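Sulfate adenylyltransferase (Allochromatium vinosum, PDB 4DNX) catalyses the transfer of the adenylyl group of ATP to sulfate, giving adenosine 5'-phosphosulfate and diphosphate. Local coordinates at residues F14-E19 against T179-R184; A41-M46 against G50-L55; T263-D268 against V278-F283. All coordinates share one frame; numbering follows the deposited sequence.

Contact 1: residues F14-E19 against T179-R184; sequences FVYDPE and TAVEIR
Tyr-16 reaches from the loop before helix 18-28 to the first turn of helix 180-190, where it meets Val-181 and Thr-179. Earlier in the loop, Phe-14 backs this tyrosine. Phe-14 CD2 lies over the centre of the Tyr-16 ring, 3.6 Å above the plane, so the ring is supported on that face. An inverse gamma turn at Val-15, with a weak bond from Tyr-16 N to Phe-14 O, turns the chain between the two residues. The hydroxyl end of Tyr-16 meets Val-181 head-on. Tyr-16 OH rests on the isopropyl group, 3.7 Å from Val-181 CB and 3.8 Å from both Val-181 CG1 and CG2. Tyr-16 OH is also 3.9 Å from Thr-179 OG1. Both hydroxyls bond to Asp-175 of the second subunit. Asp-17 N-caps helix 18-28 through Gln-20 N. Thr-179 does the same for helix 180-190: with chi1 at 61°, OG1 accepts from Glu-182 N at 2.9 Å. Replacing Thr-179 by valine would probably leave Glu-182 N without its side-chain cap and cost Asp-175 of the second subunit one of these hydroxyl partners. The chemistry is therefore that of a subunit interface: two hydroxyls from distant parts of one chain meet a single carboxylate of the other.

Contact 2: residues A41-M46 against G50-L55; sequences AGNAVM and GYFSPL
Met-46, near the end of helix 38-48, packs on Tyr-51 and Phe-52, which follow the Schellman motif at Gly-50. Gly-50 ends the helix with a positive phi, and a type I beta turn from Gly-50 to Ser-53 follows. A side chain on Gly-50 would run into the carbonyl O of the residue before, which favours glycine. The turn brings both aromatic residues back to the methionine. Met-46 CB sits over one face of the Phe-52 ring, 3.4 Å above its plane and offset toward the rim. This is a CH-pi contact, 15° off the ring normal. The methionine chain then bends at chi2 (-72°) and again at chi3 (-82°). The double bend brings the thioether back between the two aromatic side chains. Met-46 SD lies obliquely to the Tyr-51 ring, 4.4 Å from its centroid, and is also oblique to Phe-52. Both are Met-aromatic contacts. The terminal methyl touches both residues: Met-46 CE is 3.5 Å from Tyr-51 CB and 3.6 Å from Phe-52 CE1. The far end of Tyr-51 is held outside the turn, where OH bonds to Arg-178 O and His-227 NE2. Phe-52 also meets Phe-79 and Phe-267 edge-to-face. The backbone adds two weak bonds. Met-46 O accepts one from Tyr-51 N at 3.1 Å and another from Phe-52 N at 3.5 Å.

Contact 3: residues T263-D268 against V278-F283; sequences TGYGFD and VLHAYF
Strand 260-266 and helix 274-287 face each other here across side chains, with their backbones well apart. The nearest CA atoms are those of Tyr-265 and Phe-283, 10.5 Å apart. Segment 263-268 is extended, and Tyr-265 and Phe-267, two residues apart, both point their CB toward the helix. Segment 278-283 is regular helix, with Phe-283 N bonded to Leu-279 O. Leu-279 and Phe-283 are one turn apart and point toward the strand. Two pairs result.

In the first, Tyr-265 and Phe-283 cross at about a right angle as side chains. Their rings are neither stacked nor edge-to-face: the planes make 51° and the centroids are 5.1 Å apart. Phe-283 CE1 stands over one face of the tyrosine ring, 3.9 Å above the plane and toward the rim. The closest atoms are Tyr-265 CE2 and Phe-283 CZ, at 3.6 Å. A similar first torsion, 70° in Tyr-265 and 68° in Phe-283, turns each ring into the gap between strand and helix, where the two meet. On the side of the Phe-283 ring away from Tyr-265, His-280 O lies over the ring centre, 4.0 Å above the plane.

In the second pair, Phe-267 and Leu-279 reach toward each other across the gap. One methyl does the touching, with Leu-279 CD2 3.7 Å from Phe-267 CE2.

The contact lies in a beta-alpha unit of the parallel sheet of the Rossmann-like fold, where 260-266 is an outermost strand within the chain. Tyr-265 stacks on His-227 of the adjoining strand 223-230. From the helix 38-48, Met-46 touches Tyr-265, Phe-267 and Phe-283. On another side of helix 274-287, Val-278 and Ala-281 pack on helix 309-316.

In the fold
In sequence, contact 2 falls between the two segments of contact 1, and contact 3 follows both. The centres of contacts 1 and 2 lie about 12 Å apart, those of contacts 2 and 3 about 9 Å, and those of contacts 1 and 3 about 17 Å. Contact 2 belongs to the PUA-like part and contact 3 to the ATP-sulfurylase part, where it joins an edge strand of the five-stranded parallel sheet to helix 274-287. Tyr-51 packs on Ala-180 and Ile-183 of helix 180-190. Ser-53 O probably hydrogen-bonds to Tyr-282 OH, 2.8 Å away. Contacts 2 and 3 thus touch each other from the two parts, and contact 1 links these parts near the second subunit.

Contact 1: residues F14-E19 against T179-R184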
loop_
_atom_site.group_PDB
_atom_site.type_symbol
_atom_site.label_atom_id
_atom_site.label_comp_id
_atom_site.label_asym_id
_atom_site.label_seq_id
_atom_site.Cartn_x
_atom_site.Cartn_y
_atom_site.Cartn_z
ATOM N N PHE A 14 10.019 -8.430 -7.044
ATOM C CA PHE A 14 8.881 -9.032 -6.299
ATOM C C PHE A 14 8.092 -9.991 -7.172
ATOM O O PHE A 14 7.885 -9.743 -8.375
ATOM C CB PHE A 14 7.930 -7.945 -5.733
ATOM C CG PHE A 14 6.736 -8.504 -5.034
ATOM C CD1 PHE A 14 6.848 -9.096 -3.756
ATOM C CD2 PHE A 14 5.481 -8.415 -5.631
ATOM C CE1 PHE A 14 5.706 -9.628 -3.132
ATOM C CE2 PHE A 14 4.334 -8.938 -5.040
ATOM C CZ PHE A 14 4.428 -9.545 -3.778
ATOM N N VAL A 15 7.668 -11.108 -6.557
ATOM C CA VAL A 15 6.874 -12.104 -7.323
ATOM C C VAL A 15 5.389 -11.661 -7.315
ATOM O O VAL A 15 4.564 -12.095 -6.482
ATOM C CB VAL A 15 7.039 -13.504 -6.752
ATOM C CG1 VAL A 15 6.289 -14.553 -7.648
ATOM C CG2 VAL A 15 8.526 -13.820 -6.693
ATOM N N TYR A 16 5.032 -10.844 -8.308
ATOM C CA TYR A 16 3.644 -10.348 -8.437
ATOM C C TYR A 16 2.556 -11.396 -8.750
ATOM O O TYR A 16 1.407 -11.199 -8.371
ATOM C CB TYR A 16 3.554 -9.235 -9.483
ATOM C CG TYR A 16 3.977 -7.873 -8.989
ATOM C CD1 TYR A 16 3.101 -7.073 -8.242
ATOM C CD2 TYR A 16 5.265 -7.393 -9.261
ATOM C CE1 TYR A 16 3.497 -5.828 -7.759
ATOM C CE2 TYR A 16 5.677 -6.109 -8.790
ATOM C CZ TYR A 16 4.749 -5.332 -8.075
ATOM O OH TYR A 16 5.099 -4.099 -7.605
ATOM N N ASP A 17 2.894 -12.494 -9.446
ATOM C CA ASP A 17 1.922 -13.516 -9.771
ATOM C C ASP A 17 1.654 -14.339 -8.504
ATOM O O ASP A 17 2.590 -14.962 -8.012
ATOM C CB ASP A 17 2.490 -14.427 -10.862
ATOM C CG ASP A 17 1.511 -15.511 -11.273
ATOM O OD1 ASP A 17 0.416 -15.159 -11.724
ATOM O OD2 ASP A 17 1.835 -16.714 -11.154
ATOM N N PRO A 18 0.427 -14.342 -7.971
ATOM C CA PRO A 18 0.170 -15.006 -6.687
ATOM C C PRO A 18 0.414 -16.525 -6.737
ATOM O O PRO A 18 0.892 -17.080 -5.763
ATOM C CB PRO A 18 -1.302 -14.711 -6.412
ATOM C CG PRO A 18 -1.524 -13.423 -7.100
ATOM C CD PRO A 18 -0.655 -13.388 -8.308
ATOM N N GLU A 19 0.109 -17.174 -7.856
ATOM C CA GLU A 19 0.339 -18.623 -7.930
ATOM C C GLU A 19 1.832 -18.966 -7.849
ATOM O O GLU A 19 2.232 -19.879 -7.094
ATOM C CB GLU A 19 -0.317 -19.225 -9.174
ATOM C CG GLU A 19 0.010 -20.682 -9.305
ATOM C CD GLU A 19 -1.075 -21.477 -9.976
ATOM O OE1 GLU A 19 -1.170 -21.396 -11.221
ATOM O OE2 GLU A 19 -1.822 -22.189 -9.261
ATOM N N THR A 179 5.837 0.747 -3.311
ATOM C CA THR A 179 6.855 0.362 -4.269
ATOM C C THR A 179 7.081 1.495 -5.251
ATOM O O THR A 179 6.210 2.376 -5.415
ATOM C CB THR A 179 6.428 -0.894 -5.072
ATOM O OG1 THR A 179 5.213 -0.619 -5.803
ATOM C CG2 THR A 179 6.218 -2.081 -4.103
ATOM N N ALA A 180 8.229 1.470 -5.934
ATOM C CA ALA A 180 8.466 2.444 -7.038
ATOM C C ALA A 180 7.412 2.216 -8.135
ATOM O O ALA A 180 6.987 3.170 -8.800
ATOM C CB ALA A 180 9.850 2.225 -7.649
ATOM N N VAL A 181 7.014 0.956 -8.336
ATOM C CA VAL A 181 6.014 0.591 -9.328
ATOM C C VAL A 181 4.688 1.349 -9.043
ATOM O O VAL A 181 4.101 1.972 -9.957
ATOM C CB VAL A 181 5.786 -0.951 -9.349
ATOM C CG1 VAL A 181 4.560 -1.314 -10.199
ATOM C CG2 VAL A 181 7.092 -1.686 -9.815
ATOM N N GLU A 182 4.259 1.329 -7.787
ATOM C CA GLU A 182 2.945 1.933 -7.460
ATOM C C GLU A 182 3.038 3.465 -7.442
ATOM O O GLU A 182 2.054 4.127 -7.843
ATOM C CB GLU A 182 2.445 1.415 -6.115
ATOM C CG GLU A 182 1.012 1.914 -5.701
ATOM C CD GLU A 182 -0.119 1.671 -6.745
ATOM O OE1 GLU A 182 0.006 0.821 -7.666
ATOM O OE2 GLU A 182 -1.190 2.325 -6.600
ATOM N N ILE A 183 4.173 4.008 -7.009
ATOM C CA ILE A 183 4.338 5.500 -7.058
ATOM C C ILE A 183 4.261 5.959 -8.523
ATOM O O ILE A 183 3.525 6.940 -8.846
ATOM C CB ILE A 183 5.631 5.908 -6.396
ATOM C CG1 ILE A 183 5.493 5.702 -4.886
ATOM C CG2 ILE A 183 5.958 7.338 -6.692
ATOM C CD1 ILE A 183 6.802 5.950 -4.063
ATOM N N ARG A 184 4.967 5.249 -9.440
ATOM C CA ARG A 184 4.886 5.574 -10.888
ATOM C C ARG A 184 3.431 5.505 -11.423
ATOM O O ARG A 184 2.994 6.407 -12.161
ATOM C CB ARG A 184 5.873 4.633 -11.683
ATOM C CG ARG A 184 6.119 4.859 -13.180
ATOM C CD ARG A 184 7.371 3.995 -13.561
ATOM N NE ARG A 184 8.665 4.710 -13.378
ATOM C CZ ARG A 184 9.193 5.504 -14.312
ATOM N NH1 ARG A 184 8.536 5.739 -15.475
ATOM N NH2 ARG A 184 10.336 6.138 -14.092
#

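Contact 2: residues A41-M46 against G50-L55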
loop_
_atom_site.group_PDB
_atom_site.type_symbol
_atom_site.label_atom_id
_atom_site.label_comp_id
_atom_site.label_asym_id
_atom_site.label_seq_id
_atom_site.Cartn_x
_atom_site.Cartn_y
_atom_site.Cartn_z
ATOM N N ALA A 41 19.125 -7.225 3.599
ATOM C CA ALA A 41 17.653 -7.314 3.567
ATOM C C ALA A 41 17.033 -6.053 2.948
ATOM O O ALA A 41 16.047 -6.120 2.195
ATOM C CB ALA A 41 17.080 -7.619 4.988
ATOM N N GLY A 42 17.567 -4.890 3.299
ATOM C CA GLY A 42 17.076 -3.624 2.721
ATOM C C GLY A 42 17.347 -3.577 1.223
ATOM O O GLY A 42 16.517 -3.103 0.431
ATOM N N ASN A 43 18.511 -4.071 0.830
ATOM C CA ASN A 43 18.890 -4.136 -0.589
ATOM C C ASN A 43 17.832 -5.006 -1.293
ATOM O O ASN A 43 17.348 -4.668 -2.410
ATOM C CB ASN A 43 20.273 -4.816 -0.757
ATOM C CG ASN A 43 21.473 -3.906 -0.386
ATOM O OD1 ASN A 43 21.342 -2.696 -0.281
ATOM N ND2 ASN A 43 22.649 -4.516 -0.233
ATOM N N ALA A 44 17.424 -6.109 -0.656
ATOM C CA ALA A 44 16.454 -7.021 -1.284
ATOM C C ALA A 44 15.070 -6.414 -1.397
ATOM O O ALA A 44 14.376 -6.615 -2.376
ATOM C CB ALA A 44 16.366 -8.372 -0.491
ATOM N N VAL A 45 14.672 -5.661 -0.366
ATOM C CA VAL A 45 13.355 -4.992 -0.396
ATOM C C VAL A 45 13.350 -3.942 -1.519
ATOM O O VAL A 45 12.334 -3.872 -2.286
ATOM C CB VAL A 45 13.011 -4.370 0.967
ATOM C CG1 VAL A 45 11.751 -3.498 0.839
ATOM C CG2 VAL A 45 12.721 -5.449 1.970
ATOM N N MET A 46 14.450 -3.176 -1.648
ATOM C CA MET A 46 14.549 -2.113 -2.686
ATOM C C MET A 46 14.532 -2.777 -4.083
ATOM O O MET A 46 13.876 -2.276 -5.013
ATOM C CB MET A 46 15.796 -1.216 -2.510
ATOM C CG MET A 46 15.756 -0.371 -1.208
ATOM S SD MET A 46 14.511 0.967 -1.361
ATOM C CE MET A 46 15.446 2.150 -2.244
ATOM N N GLY A 50 11.296 -2.386 -6.978
ATOM C CA GLY A 50 11.598 -1.691 -8.252
ATOM C C GLY A 50 12.472 -0.436 -8.112
ATOM O O GLY A 50 12.837 0.203 -9.117
ATOM N N TYR A 51 12.827 -0.066 -6.886
ATOM C CA TYR A 51 13.671 1.106 -6.691
ATOM C C TYR A 51 15.081 0.934 -7.307
ATOM O O TYR A 51 15.699 1.917 -7.748
ATOM C CB TYR A 51 13.795 1.409 -5.209
ATOM C CG TYR A 51 12.531 2.020 -4.611
ATOM C CD1 TYR A 51 12.141 3.326 -4.957
ATOM C CD2 TYR A 51 11.744 1.300 -3.691
ATOM C CE1 TYR A 51 10.979 3.898 -4.411
ATOM C CE2 TYR A 51 10.597 1.824 -3.118
ATOM C CZ TYR A 51 10.217 3.154 -3.484
ATOM O OH TYR A 51 9.101 3.696 -2.909
ATOM N N PHE A 52 15.610 -0.302 -7.310
ATOM C CA PHE A 52 16.951 -0.547 -7.852
ATOM C C PHE A 52 16.889 -1.216 -9.226
ATOM O O PHE A 52 17.831 -1.869 -9.692
ATOM C CB PHE A 52 17.792 -1.376 -6.863
ATOM C CG PHE A 52 18.178 -0.648 -5.590
ATOM C CD1 PHE A 52 17.968 0.736 -5.393
ATOM C CD2 PHE A 52 18.727 -1.381 -4.561
ATOM C CE1 PHE A 52 18.362 1.359 -4.202
ATOM C CE2 PHE A 52 19.123 -0.764 -3.331
ATOM C CZ PHE A 52 18.930 0.570 -3.149
ATOM N N SER A 53 15.781 -0.978 -9.930
ATOM C CA SER A 53 15.684 -1.478 -11.293
ATOM C C SER A 53 16.727 -0.889 -12.262
ATOM O O SER A 53 17.133 0.277 -12.059
ATOM C CB SER A 53 14.291 -1.085 -11.868
ATOM O OG SER A 53 14.148 -1.491 -13.242
ATOM N N PRO A 54 17.455 -1.788 -12.914
ATOM C CA PRO A 54 16.898 -2.980 -13.550
ATOM C C PRO A 54 17.752 -4.133 -12.995
ATOM O O PRO A 54 17.822 -5.215 -13.618
ATOM C CB PRO A 54 17.177 -2.778 -15.048
ATOM C CG PRO A 54 18.456 -2.042 -15.065
ATOM C CD PRO A 54 18.357 -1.087 -13.875
ATOM N N LEU A 55 18.420 -3.929 -11.855
ATOM C CA LEU A 55 19.325 -4.978 -11.355
ATOM C C LEU A 55 18.568 -6.221 -10.884
ATOM O O LEU A 55 17.438 -6.143 -10.380
ATOM C CB LEU A 55 20.203 -4.435 -10.211
ATOM C CG LEU A 55 21.466 -3.663 -10.643
ATOM C CD1 LEU A 55 21.156 -2.490 -11.516
ATOM C CD2 LEU A 55 22.189 -3.163 -9.398
HETATM O O HOH W 1 14.387 -2.998 -8.263
#

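Contact 3: residues T263-D268 against V278-F283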
loop_
_atom_site.group_PDB
_atom_site.type_symbol
_atom_site.label_atom_id
_atom_site.label_comp_id
_atom_site.label_asym_id
_atom_site.label_seq_id
_atom_site.Cartn_x
_atom_site.Cartn_y
_atom_site.Cartn_z
ATOM N N THR A 263 4.183 9.185 1.033
ATOM C CA THR A 263 4.593 7.799 0.712
ATOM C C THR A 263 5.807 7.490 1.537
ATOM O O THR A 263 6.375 8.372 2.202
ATOM C CB THR A 263 5.051 7.647 -0.760
ATOM O OG1 THR A 263 6.277 8.357 -0.962
ATOM C CG2 THR A 263 3.961 8.129 -1.758
ATOM N N GLY A 264 6.250 6.250 1.442
ATOM C CA GLY A 264 7.447 5.831 2.185
ATOM C C GLY A 264 8.148 4.635 1.581
ATOM O O GLY A 264 7.568 3.878 0.762
ATOM N N TYR A 265 9.401 4.437 1.999
ATOM C CA TYR A 265 10.155 3.308 1.495
ATOM C C TYR A 265 11.040 2.787 2.620
ATOM O O TYR A 265 11.209 3.442 3.637
ATOM C CB TYR A 265 11.013 3.736 0.288
ATOM C CG TYR A 265 12.165 4.651 0.646
ATOM C CD1 TYR A 265 11.946 5.970 1.012
ATOM C CD2 TYR A 265 13.476 4.137 0.726
ATOM C CE1 TYR A 265 12.986 6.779 1.355
ATOM C CE2 TYR A 265 14.545 4.956 1.093
ATOM C CZ TYR A 265 14.271 6.263 1.423
ATOM O OH TYR A 265 15.318 7.088 1.746
ATOM N N GLY A 266 11.595 1.597 2.400
ATOM C CA GLY A 266 12.455 0.973 3.435
ATOM C C GLY A 266 13.837 0.608 2.903
ATOM O O GLY A 266 13.949 -0.162 1.948
ATOM N N PHE A 267 14.879 1.157 3.561
ATOM C CA PHE A 267 16.275 0.952 3.153
ATOM C C PHE A 267 17.190 1.525 4.277
ATOM O O PHE A 267 16.966 2.649 4.742
ATOM C CB PHE A 267 16.564 1.734 1.859
ATOM C CG PHE A 267 17.985 1.585 1.352
ATOM C CD1 PHE A 267 18.463 0.338 0.907
ATOM C CD2 PHE A 267 18.829 2.686 1.311
ATOM C CE1 PHE A 267 19.780 0.219 0.423
ATOM C CE2 PHE A 267 20.133 2.576 0.832
ATOM C CZ PHE A 267 20.603 1.310 0.378
ATOM N N ASP A 268 18.194 0.769 4.719
ATOM C CA ASP A 268 19.026 1.281 5.829
ATOM C C ASP A 268 19.917 2.408 5.321
ATOM O O ASP A 268 20.593 2.263 4.309
ATOM C CB ASP A 268 19.876 0.156 6.449
ATOM C CG ASP A 268 19.052 -0.808 7.308
ATOM O OD1 ASP A 268 17.896 -0.482 7.677
ATOM O OD2 ASP A 268 19.567 -1.908 7.648
ATOM N N VAL A 278 23.644 10.308 -4.843
ATOM C CA VAL A 278 23.491 9.750 -6.187
ATOM C C VAL A 278 22.533 8.538 -6.180
ATOM O O VAL A 278 21.693 8.375 -7.111
ATOM C CB VAL A 278 24.862 9.367 -6.806
ATOM C CG1 VAL A 278 24.661 8.805 -8.208
ATOM C CG2 VAL A 278 25.759 10.642 -6.832
ATOM N N LEU A 279 22.684 7.679 -5.178
ATOM C CA LEU A 279 21.751 6.554 -5.026
ATOM C C LEU A 279 20.298 7.044 -4.880
ATOM O O LEU A 279 19.376 6.506 -5.532
ATOM C CB LEU A 279 22.152 5.713 -3.812
ATOM C CG LEU A 279 21.286 4.473 -3.637
ATOM C CD1 LEU A 279 21.458 3.519 -4.854
ATOM C CD2 LEU A 279 21.677 3.767 -2.305
ATOM N N HIS A 280 20.101 8.068 -4.027
ATOM C CA HIS A 280 18.783 8.726 -3.853
ATOM C C HIS A 280 18.203 9.223 -5.159
ATOM O O HIS A 280 17.036 8.964 -5.420
ATOM C CB HIS A 280 18.898 9.898 -2.897
ATOM C CG HIS A 280 19.080 9.510 -1.467
ATOM N ND1 HIS A 280 19.381 10.449 -0.491
ATOM C CD2 HIS A 280 19.014 8.311 -0.840
ATOM C CE1 HIS A 280 19.477 9.833 0.681
ATOM N NE2 HIS A 280 19.253 8.537 0.498
ATOM N N ALA A 281 19.012 9.903 -5.977
ATOM C CA ALA A 281 18.554 10.383 -7.291
ATOM C C ALA A 281 18.162 9.209 -8.193
ATOM O O ALA A 281 17.113 9.227 -8.877
ATOM C CB ALA A 281 19.609 11.299 -7.946
ATOM N N TYR A 282 18.966 8.154 -8.141
ATOM C CA TYR A 282 18.710 6.976 -8.966
ATOM C C TYR A 282 17.326 6.376 -8.675
ATOM O O TYR A 282 16.508 6.198 -9.616
ATOM C CB TYR A 282 19.796 5.964 -8.662
ATOM C CG TYR A 282 19.747 4.712 -9.534
ATOM C CD1 TYR A 282 18.796 3.715 -9.296
ATOM C CD2 TYR A 282 20.666 4.545 -10.547
ATOM C CE1 TYR A 282 18.747 2.563 -10.136
ATOM C CE2 TYR A 282 20.662 3.420 -11.378
ATOM C CZ TYR A 282 19.687 2.435 -11.159
ATOM O OH TYR A 282 19.674 1.339 -11.997
ATOM N N PHE A 283 17.034 6.086 -7.405
ATOM C CA PHE A 283 15.749 5.445 -7.119
ATOM C C PHE A 283 14.533 6.370 -7.218
ATOM O O PHE A 283 13.415 5.907 -7.502
ATOM C CB PHE A 283 15.755 4.523 -5.880
ATOM C CG PHE A 283 15.917 5.188 -4.536
ATOM C CD1 PHE A 283 14.826 5.763 -3.881
ATOM C CD2 PHE A 283 17.127 5.025 -3.845
ATOM C CE1 PHE A 283 14.987 6.298 -2.546
ATOM C CE2 PHE A 283 17.320 5.542 -2.541
ATOM C CZ PHE A 283 16.240 6.165 -1.877
#